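Local coordinates for shikimate dehydrogenase (NADP(+)) (Listeria monocytogenes, PDB 3TNL), which probably catalyses the reversible NADPH-linked reduction of 3-dehydroshikimate to shikimate, a step of the chorismate pathway that leads to the aromatic amino acids, at residues V74-R87 with M98-K110. Residues are numbered along the deposited sequence; the frame is centred on the assembly and turned at random. Where two conformers were deposited one is given.
Sequences VGDKELKDVVQGFR and MPNKTNIHKYLDK
Leu79 and Val83, on one side of helix 79-88, pack against Ile104 and Tyr107 of the loop between strands 93-96 and 110-111, inside the alpha/beta substrate-binding domain of shikimate dehydrogenase. This is the tight part. Leu79 turns its methyls to the loop because its CG stands opposite the backbone N (chi1 -173°): CD1 lies on the amide carbon CG of Asn100, while CD2 reaches the ring edge of Tyr107, 3.9 Å from CE2. Val83 splits its branches, CG2 meeting Ile104 CD1 at 4.0 Å and CG1 resting on Tyr107 CB. Lys80 lies across one face of the Tyr107 ring, its CA 4.1 Å from the ring centroid in a CH-pi contact, and Lys106 CB covers the opposite face.

Beside these apolar contacts, the buried Asn100 amide ties the loop to the chain ahead of the helix: ND2 gives Val74 O a nearly straight 2.9 Å bond from above the carbonyl plane, plus a weak one to Ile43 O. The following residue, Lys101, is the probable proton acceptor, and Met98 touches NAD.

Toward solvent, water takes over. With Asp76 in one of its two conformers, one water lies within hydrogen-bonding distance of Asp76 OD1 and Asn100 OD1 and accepts from Asn103 ND2, and another links Asp76 OD1 to Pro99 O. At the far end, the extended Arg87 forms a salt bridge with Asp109, whose OD2 also accepts from Leu131 N. Arg87 NH2 meets the syn lone pair of Asp109 OD2 at 3.0 Å, and Arg87 NH1 donates to Tyr107 O at 2.9 Å.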
ATOM      1  N   VAL B  74       1.409  -2.065 -13.040  1.00 17.27           N
ATOM      2  CA  VAL B  74       1.378  -0.732 -13.586  1.00 17.49           C
ATOM      3  C   VAL B  74       2.199  -0.652 -14.834  1.00 18.18           C
ATOM      4  O   VAL B  74       3.367  -0.981 -14.861  1.00 18.19           O
ATOM      5  CB  VAL B  74       1.951   0.254 -12.529  1.00 17.79           C
ATOM      6  CG1 VAL B  74       2.049   1.678 -13.087  1.00 17.67           C
ATOM      7  CG2 VAL B  74       1.091   0.214 -11.258  1.00 18.40           C
ATOM      8  N   GLY B  75       1.563  -0.183 -15.892  1.00 19.60           N
ATOM      9  CA  GLY B  75       2.204   0.021 -17.182  1.00 20.89           C
ATOM     10  C   GLY B  75       2.046   1.461 -17.649  1.00 20.49           C
ATOM     11  O   GLY B  75       1.729   2.355 -16.857  1.00 20.30           O
ATOM     12  N   ASP B  76       2.224   1.673 -18.952  0.70 22.56           N
ATOM     13  CA  ASP B  76       2.174   3.018 -19.533  0.70 23.74           C
ATOM     14  C   ASP B  76       0.909   3.789 -19.196  0.70 22.06           C
ATOM     15  O   ASP B  76       0.960   4.974 -18.851  0.70 24.15           O
ATOM     16  CB  ASP B  76       2.257   2.956 -21.075  0.70 25.38           C
ATOM     17  CG  ASP B  76       3.590   2.438 -21.597  0.70 28.46           C
ATOM     18  OD1 ASP B  76       4.597   2.415 -20.863  0.70 24.88           O
ATOM     19  OD2 ASP B  76       3.628   2.092 -22.804  0.70 33.99           O
ATOM     20  N   LYS B  77      -0.233   3.128 -19.324  1.00 22.38           N
ATOM     21  CA  LYS B  77      -1.527   3.794 -19.109  1.00 24.31           C
ATOM     22  C   LYS B  77      -1.785   4.232 -17.689  1.00 21.82           C
ATOM     23  O   LYS B  77      -2.522   5.197 -17.469  1.00 23.34           O
ATOM     24  CB  LYS B  77      -2.689   2.896 -19.570  1.00 25.22           C
ATOM     25  CG  LYS B  77      -4.078   3.514 -19.377  1.00 34.29           C
ATOM     26  CD  LYS B  77      -5.195   2.661 -19.981  1.00 41.76           C
ATOM     27  CE  LYS B  77      -6.537   3.405 -19.940  1.00 45.85           C
ATOM     28  NZ  LYS B  77      -7.623   2.704 -20.704  1.00 48.73           N
ATOM     29  N   GLU B  78      -1.171   3.536 -16.735  1.00 20.63           N
ATOM     30  CA  GLU B  78      -1.396   3.793 -15.312  1.00 18.68           C
ATOM     31  C   GLU B  78      -0.315   4.648 -14.634  1.00 17.08           C
ATOM     32  O   GLU B  78      -0.570   5.216 -13.563  1.00 17.32           O
ATOM     33  CB  GLU B  78      -1.450   2.468 -14.524  1.00 17.06           C
ATOM     34  CG  GLU B  78      -2.583   1.475 -14.893  1.00 19.77           C
ATOM     35  CD  GLU B  78      -2.308   0.643 -16.137  1.00 22.01           C
ATOM     36  OE1 GLU B  78      -1.136   0.427 -16.504  1.00 20.36           O
ATOM     37  OE2 GLU B  78      -3.307   0.190 -16.758  1.00 26.63           O
ATOM     38  N   LEU B  79       0.854   4.774 -15.251  1.00 16.87           N
ATOM     39  CA  LEU B  79       1.988   5.379 -14.573  1.00 17.30           C
ATOM     40  C   LEU B  79       1.781   6.768 -13.993  1.00 16.57           C
ATOM     41  O   LEU B  79       2.128   6.989 -12.812  1.00 17.50           O
ATOM     42  CB  LEU B  79       3.253   5.327 -15.440  1.00 17.61           C
ATOM     43  CG  LEU B  79       4.548   5.776 -14.793  1.00 16.40           C
ATOM     44  CD1 LEU B  79       4.935   4.855 -13.631  1.00 16.84           C
ATOM     45  CD2 LEU B  79       5.656   5.766 -15.873  1.00 18.46           C
ATOM     46  N   LYS B  80       1.299   7.706 -14.804  1.00 18.76           N
ATOM     47  CA  LYS B  80       1.107   9.079 -14.346  1.00 18.10           C
ATOM     48  C   LYS B  80       0.194   9.115 -13.119  1.00 17.99           C
ATOM     49  O   LYS B  80       0.540   9.731 -12.098  1.00 17.63           O
ATOM     50  CB  LYS B  80       0.530   9.983 -15.473  1.00 19.11           C
ATOM     51  CG  LYS B  80       0.383  11.463 -15.083  1.00 20.85           C
ATOM     52  CD  LYS B  80      -0.119  12.360 -16.222  1.00 24.10           C
ATOM     53  CE  LYS B  80      -0.017  13.848 -15.813  1.00 28.27           C
ATOM     54  NZ  LYS B  80      -0.540  14.817 -16.848  1.00 30.33           N
ATOM     55  N   ASP B  81      -0.963   8.453 -13.227  1.00 17.23           N
ATOM     56  CA  ASP B  81      -1.945   8.430 -12.146  1.00 17.57           C
ATOM     57  C   ASP B  81      -1.406   7.780 -10.886  1.00 16.35           C
ATOM     58  O   ASP B  81      -1.701   8.218  -9.784  1.00 17.34           O
ATOM     59  CB  ASP B  81      -3.236   7.725 -12.596  1.00 16.58           C
ATOM     60  CG  ASP B  81      -4.089   8.545 -13.533  1.00 22.66           C
ATOM     61  OD1 ASP B  81      -3.874   9.766 -13.675  1.00 22.63           O
ATOM     62  OD2 ASP B  81      -5.035   7.925 -14.090  1.00 25.63           O
ATOM     63  N   VAL B  82      -0.610   6.719 -11.037  1.00 16.49           N
ATOM     64  CA  VAL B  82      -0.037   6.024  -9.882  1.00 15.28           C
ATOM     65  C   VAL B  82       0.967   6.924  -9.178  1.00 15.10           C
ATOM     66  O   VAL B  82       0.959   6.998  -7.959  1.00 16.48           O
ATOM     67  CB  VAL B  82       0.540   4.683 -10.282  1.00 16.30           C
ATOM     68  CG1 VAL B  82       1.362   4.096  -9.164  1.00 16.52           C
ATOM     69  CG2 VAL B  82      -0.597   3.724 -10.646  1.00 17.33           C
ATOM     70  N   VAL B  83       1.837   7.592  -9.922  1.00 15.51           N
ATOM     71  CA  VAL B  83       2.813   8.476  -9.285  1.00 15.56           C
ATOM     72  C   VAL B  83       2.088   9.615  -8.549  1.00 15.37           C
ATOM     73  O   VAL B  83       2.423   9.944  -7.426  1.00 15.80           O
ATOM     74  CB  VAL B  83       3.894   8.998 -10.248  1.00 16.46           C
ATOM     75  CG1 VAL B  83       4.828   9.936  -9.517  1.00 18.45           C
ATOM     76  CG2 VAL B  83       4.702   7.820 -10.806  1.00 17.07           C
ATOM     77  N   GLN B  84       1.081  10.210  -9.196  0.60 15.81           N
ATOM     78  CA  GLN B  84       0.325  11.282  -8.533  0.60 18.39           C
ATOM     79  C   GLN B  84      -0.327  10.755  -7.270  0.60 17.08           C
ATOM     80  O   GLN B  84      -0.286  11.387  -6.196  0.60 16.85           O
ATOM     81  CB  GLN B  84      -0.725  11.888  -9.466  0.60 18.71           C
ATOM     82  CG  GLN B  84      -0.145  12.629 -10.642  0.60 27.08           C
ATOM     83  CD  GLN B  84      -1.121  13.594 -11.298  0.60 36.40           C
ATOM     84  OE1 GLN B  84      -2.274  13.724 -10.875  0.60 42.46           O
ATOM     85  NE2 GLN B  84      -0.656  14.286 -12.342  0.60 38.87           N
ATOM     86  N   GLY B  85      -0.869   9.545  -7.367  1.00 17.39           N
ATOM     87  CA  GLY B  85      -1.523   8.931  -6.227  1.00 16.36           C
ATOM     88  C   GLY B  85      -0.540   8.659  -5.086  1.00 16.60           C
ATOM     89  O   GLY B  85      -0.832   8.930  -3.910  1.00 15.06           O
ATOM     90  N   PHE B  86       0.663   8.200  -5.445  1.00 15.47           N
ATOM     91  CA  PHE B  86       1.691   7.928  -4.432  1.00 15.53           C
ATOM     92  C   PHE B  86       2.131   9.216  -3.751  1.00 15.39           C
ATOM     93  O   PHE B  86       2.386   9.236  -2.570  1.00 16.35           O
ATOM     94  CB  PHE B  86       2.932   7.262  -5.026  1.00 16.13           C
ATOM     95  CG  PHE B  86       2.774   5.790  -5.355  1.00 14.48           C
ATOM     96  CD1 PHE B  86       1.657   5.044  -4.965  1.00 17.93           C
ATOM     97  CD2 PHE B  86       3.802   5.145  -6.007  1.00 14.47           C
ATOM     98  CE1 PHE B  86       1.575   3.652  -5.260  1.00 15.95           C
ATOM     99  CE2 PHE B  86       3.762   3.800  -6.268  1.00 16.59           C
ATOM    100  CZ  PHE B  86       2.645   3.024  -5.888  1.00 17.09           C
ATOM    101  N   ARG B  87       2.176  10.314  -4.482  1.00 15.24           N
ATOM    102  CA  ARG B  87       2.486  11.611  -3.864  1.00 17.76           C
ATOM    103  C   ARG B  87       1.407  11.931  -2.811  1.00 17.16           C
ATOM    104  O   ARG B  87       1.694  12.307  -1.674  1.00 17.77           O
ATOM    105  CB  ARG B  87       2.497  12.738  -4.891  1.00 18.54           C
ATOM    106  CG  ARG B  87       3.678  12.762  -5.866  1.00 20.01           C
ATOM    107  CD  ARG B  87       3.533  13.925  -6.819  1.00 20.63           C
ATOM    108  NE  ARG B  87       4.602  14.019  -7.808  1.00 19.54           N
ATOM    109  CZ  ARG B  87       5.747  14.677  -7.631  1.00 20.11           C
ATOM    110  NH1 ARG B  87       6.643  14.721  -8.618  1.00 22.99           N
ATOM    111  NH2 ARG B  87       5.995  15.315  -6.500  1.00 20.61           N
ATOM    112  N   MET B  98      10.153  -2.742 -15.529  0.70 18.82           N
ATOM    113  CA  MET B  98       9.552  -2.680 -16.865  0.70 20.44           C
ATOM    114  C   MET B  98       8.041  -2.638 -16.764  0.70 18.75           C
ATOM    115  O   MET B  98       7.449  -3.355 -15.989  0.70 19.34           O
ATOM    116  CB  MET B  98       9.970  -3.870 -17.731  0.70 21.98           C
ATOM    117  CG  MET B  98      11.416  -3.878 -18.167  0.70 29.20           C
ATOM    118  SD  MET B  98      11.767  -5.238 -19.321  0.70 40.26           S
ATOM    119  CE  MET B  98      13.474  -4.850 -19.734  0.70 38.23           C
ATOM    120  N   PRO B  99       7.399  -1.835 -17.617  1.00 19.53           N
ATOM    121  CA  PRO B  99       7.915  -0.998 -18.708  1.00 19.68           C
ATOM    122  C   PRO B  99       8.086   0.486 -18.366  1.00 18.94           C
ATOM    123  O   PRO B  99       8.052   1.326 -19.248  1.00 21.72           O
ATOM    124  CB  PRO B  99       6.773  -1.122 -19.723  1.00 20.44           C
ATOM    125  CG  PRO B  99       5.549  -1.059 -18.839  1.00 21.10           C
ATOM    126  CD  PRO B  99       5.923  -1.850 -17.613  1.00 19.19           C
ATOM    127  N   ASN B 100       8.295   0.802 -17.088  1.00 19.28           N
ATOM    128  CA  ASN B 100       8.271   2.188 -16.633  1.00 17.99           C
ATOM    129  C   ASN B 100       9.578   2.893 -16.301  1.00 18.95           C
ATOM    130  O   ASN B 100       9.548   4.085 -15.993  1.00 19.22           O
ATOM    131  CB  ASN B 100       7.444   2.212 -15.326  1.00 16.95           C
ATOM    132  CG  ASN B 100       6.091   1.559 -15.474  1.00 18.33           C
ATOM    133  OD1 ASN B 100       5.381   1.845 -16.399  1.00 19.65           O
ATOM    134  ND2 ASN B 100       5.741   0.672 -14.554  1.00 18.36           N
ATOM    135  N   LYS B 101      10.704   2.191 -16.378  0.70 18.61           N
ATOM    136  CA  LYS B 101      11.975   2.780 -15.903  0.70 18.63           C
ATOM    137  C   LYS B 101      12.493   3.969 -16.693  0.70 18.30           C
ATOM    138  O   LYS B 101      13.118   4.847 -16.127  0.70 17.48           O
ATOM    139  CB  LYS B 101      13.059   1.716 -15.789  0.70 18.76           C
ATOM    140  CG  LYS B 101      12.704   0.621 -14.827  0.70 20.18           C
ATOM    141  CD  LYS B 101      13.849  -0.358 -14.617  0.70 20.65           C
ATOM    142  CE  LYS B 101      14.187  -1.133 -15.872  0.70 24.68           C
ATOM    143  NZ  LYS B 101      15.350  -2.070 -15.654  0.70 29.66           N
ATOM    144  N   THR B 102      12.278   3.973 -17.999  1.00 20.07           N
ATOM    145  CA  THR B 102      12.753   5.085 -18.819  1.00 20.68           C
ATOM    146  C   THR B 102      11.754   6.232 -18.987  1.00 22.46           C
ATOM    147  O   THR B 102      12.123   7.288 -19.482  1.00 25.42           O
ATOM    148  CB  THR B 102      13.237   4.604 -20.190  1.00 23.11           C
ATOM    149  OG1 THR B 102      12.140   4.069 -20.928  1.00 27.45           O
ATOM    150  CG2 THR B 102      14.312   3.562 -20.052  1.00 23.33           C
ATOM    151  N   ASN B 103      10.501   6.046 -18.563  1.00 19.86           N
ATOM    152  CA  ASN B 103       9.495   7.107 -18.660  1.00 21.17           C
ATOM    153  C   ASN B 103       9.228   7.861 -17.365  1.00 19.84           C
ATOM    154  O   ASN B 103       8.799   9.000 -17.396  1.00 20.97           O
ATOM    155  CB  ASN B 103       8.135   6.532 -19.093  1.00 22.83           C
ATOM    156  CG  ASN B 103       8.075   6.133 -20.564  1.00 25.88           C
ATOM    157  OD1 ASN B 103       8.872   6.567 -21.375  1.00 30.50           O
ATOM    158  ND2 ASN B 103       7.076   5.317 -20.905  1.00 32.17           N
ATOM    159  N   ILE B 104       9.536   7.239 -16.232  1.00 18.66           N
ATOM    160  CA  ILE B 104       9.093   7.794 -14.930  1.00 18.15           C
ATOM    161  C   ILE B 104       9.714   9.135 -14.588  1.00 18.41           C
ATOM    162  O   ILE B 104       9.086   9.916 -13.892  1.00 18.72           O
ATOM    163  CB  ILE B 104       9.195   6.778 -13.779  1.00 16.96           C
ATOM    164  CG1 ILE B 104       8.357   7.233 -12.570  1.00 16.42           C
ATOM    165  CG2 ILE B 104      10.636   6.501 -13.424  1.00 16.81           C
ATOM    166  CD1 ILE B 104       8.351   6.211 -11.409  1.00 15.74           C
ATOM    167  N   HIS B 105      10.913   9.416 -15.102  1.00 19.18           N
ATOM    168  CA  HIS B 105      11.558  10.676 -14.797  1.00 19.82           C
ATOM    169  C   HIS B 105      10.641  11.856 -15.090  1.00 20.44           C
ATOM    170  O   HIS B 105      10.753  12.880 -14.435  1.00 20.93           O
ATOM    171  CB  HIS B 105      12.862  10.856 -15.581  1.00 21.32           C
ATOM    172  CG  HIS B 105      12.639  11.022 -17.049  1.00 24.67           C
ATOM    173  ND1 HIS B 105      12.501   9.951 -17.912  1.00 27.21           N
ATOM    174  CD2 HIS B 105      12.472  12.137 -17.802  1.00 28.45           C
ATOM    175  CE1 HIS B 105      12.289  10.406 -19.136  1.00 28.33           C
ATOM    176  NE2 HIS B 105      12.247  11.726 -19.091  1.00 32.14           N
ATOM    177  N   LYS B 106       9.744  11.722 -16.071  1.00 22.13           N
ATOM    178  CA  LYS B 106       8.779  12.771 -16.434  1.00 23.23           C
ATOM    179  C   LYS B 106       7.940  13.256 -15.252  1.00 22.81           C
ATOM    180  O   LYS B 106       7.499  14.412 -15.199  1.00 23.85           O
ATOM    181  CB  LYS B 106       7.748  12.244 -17.466  1.00 25.44           C
ATOM    182  CG  LYS B 106       8.253  11.676 -18.807  1.00 33.37           C
ATOM    183  CD  LYS B 106       7.040  11.004 -19.551  1.00 39.35           C
ATOM    184  CE  LYS B 106       7.434   9.988 -20.645  1.00 41.95           C
ATOM    185  NZ  LYS B 106       8.104  10.572 -21.823  1.00 46.32           N
ATOM    186  N   TYR B 107       7.711  12.350 -14.309  1.00 19.54           N
ATOM    187  CA  TYR B 107       6.825  12.580 -13.190  1.00 19.34           C
ATOM    188  C   TYR B 107       7.538  12.793 -11.870  1.00 20.31           C
ATOM    189  O   TYR B 107       6.865  12.914 -10.838  1.00 19.37           O
ATOM    190  CB  TYR B 107       5.841  11.389 -13.064  1.00 20.17           C
ATOM    191  CG  TYR B 107       5.170  11.080 -14.378  1.00 20.74           C
ATOM    192  CD1 TYR B 107       4.472  12.077 -15.043  1.00 20.83           C
ATOM    193  CD2 TYR B 107       5.236   9.817 -14.964  1.00 22.05           C
ATOM    194  CE1 TYR B 107       3.866  11.829 -16.246  1.00 25.48           C
ATOM    195  CE2 TYR B 107       4.619   9.564 -16.187  1.00 24.82           C
ATOM    196  CZ  TYR B 107       3.960  10.593 -16.816  1.00 23.92           C
ATOM    197  OH  TYR B 107       3.320  10.398 -18.022  1.00 29.50           O
ATOM    198  N   LEU B 108       8.877  12.841 -11.903  1.00 19.82           N
ATOM    199  CA  LEU B 108       9.681  13.050 -10.714  1.00 20.05           C
ATOM    200  C   LEU B 108      10.207  14.467 -10.665  1.00 21.06           C
ATOM    201  O   LEU B 108      10.031  15.253 -11.619  1.00 22.86           O
ATOM    202  CB  LEU B 108      10.829  12.041 -10.690  1.00 19.27           C
ATOM    203  CG  LEU B 108      10.468  10.552 -10.860  1.00 19.77           C
ATOM    204  CD1 LEU B 108      11.717   9.663 -10.748  1.00 20.00           C
ATOM    205  CD2 LEU B 108       9.394  10.114  -9.845  1.00 18.45           C
ATOM    206  N   ASP B 109      10.844  14.816  -9.568  1.00 20.49           N
ATOM    207  CA  ASP B 109      11.344  16.170  -9.365  1.00 19.31           C
ATOM    208  C   ASP B 109      12.854  16.291  -9.491  1.00 19.42           C
ATOM    209  O   ASP B 109      13.356  17.348  -9.936  1.00 22.54           O
ATOM    210  CB  ASP B 109      10.905  16.669  -7.988  1.00 18.78           C
ATOM    211  CG  ASP B 109       9.411  16.568  -7.814  1.00 21.16           C
ATOM    212  OD1 ASP B 109       8.689  17.127  -8.688  1.00 22.76           O
ATOM    213  OD2 ASP B 109       8.935  15.949  -6.839  1.00 20.84           O
ATOM    214  N   LYS B 110      13.588  15.244  -9.095  1.00 19.97           N
ATOM    215  CA  LYS B 110      15.049  15.243  -9.131  1.00 21.20           C
ATOM    216  C   LYS B 110      15.558  13.851  -9.501  1.00 19.77           C
ATOM    217  O   LYS B 110      14.847  12.857  -9.311  1.00 19.22           O
ATOM    218  CB  LYS B 110      15.629  15.592  -7.754  1.00 22.88           C
ATOM    219  CG  LYS B 110      15.345  17.007  -7.263  1.00 28.14           C
ATOM    220  CD  LYS B 110      16.114  17.289  -5.960  1.00 28.99           C
ATOM    221  CE  LYS B 110      15.960  18.738  -5.536  1.00 28.81           C
ATOM    222  NZ  LYS B 110      16.549  19.673  -6.547  1.00 31.01           N
TER
HETATM  223  O   HOH W   1       5.515   3.561 -18.677  1.00 22.29           O
HETATM  224  O   HOH W   2       6.852   1.744 -21.827  1.00 40.05           O
HETATM  225  O   HOH W   3       3.691  13.360 -10.276  1.00 27.23           O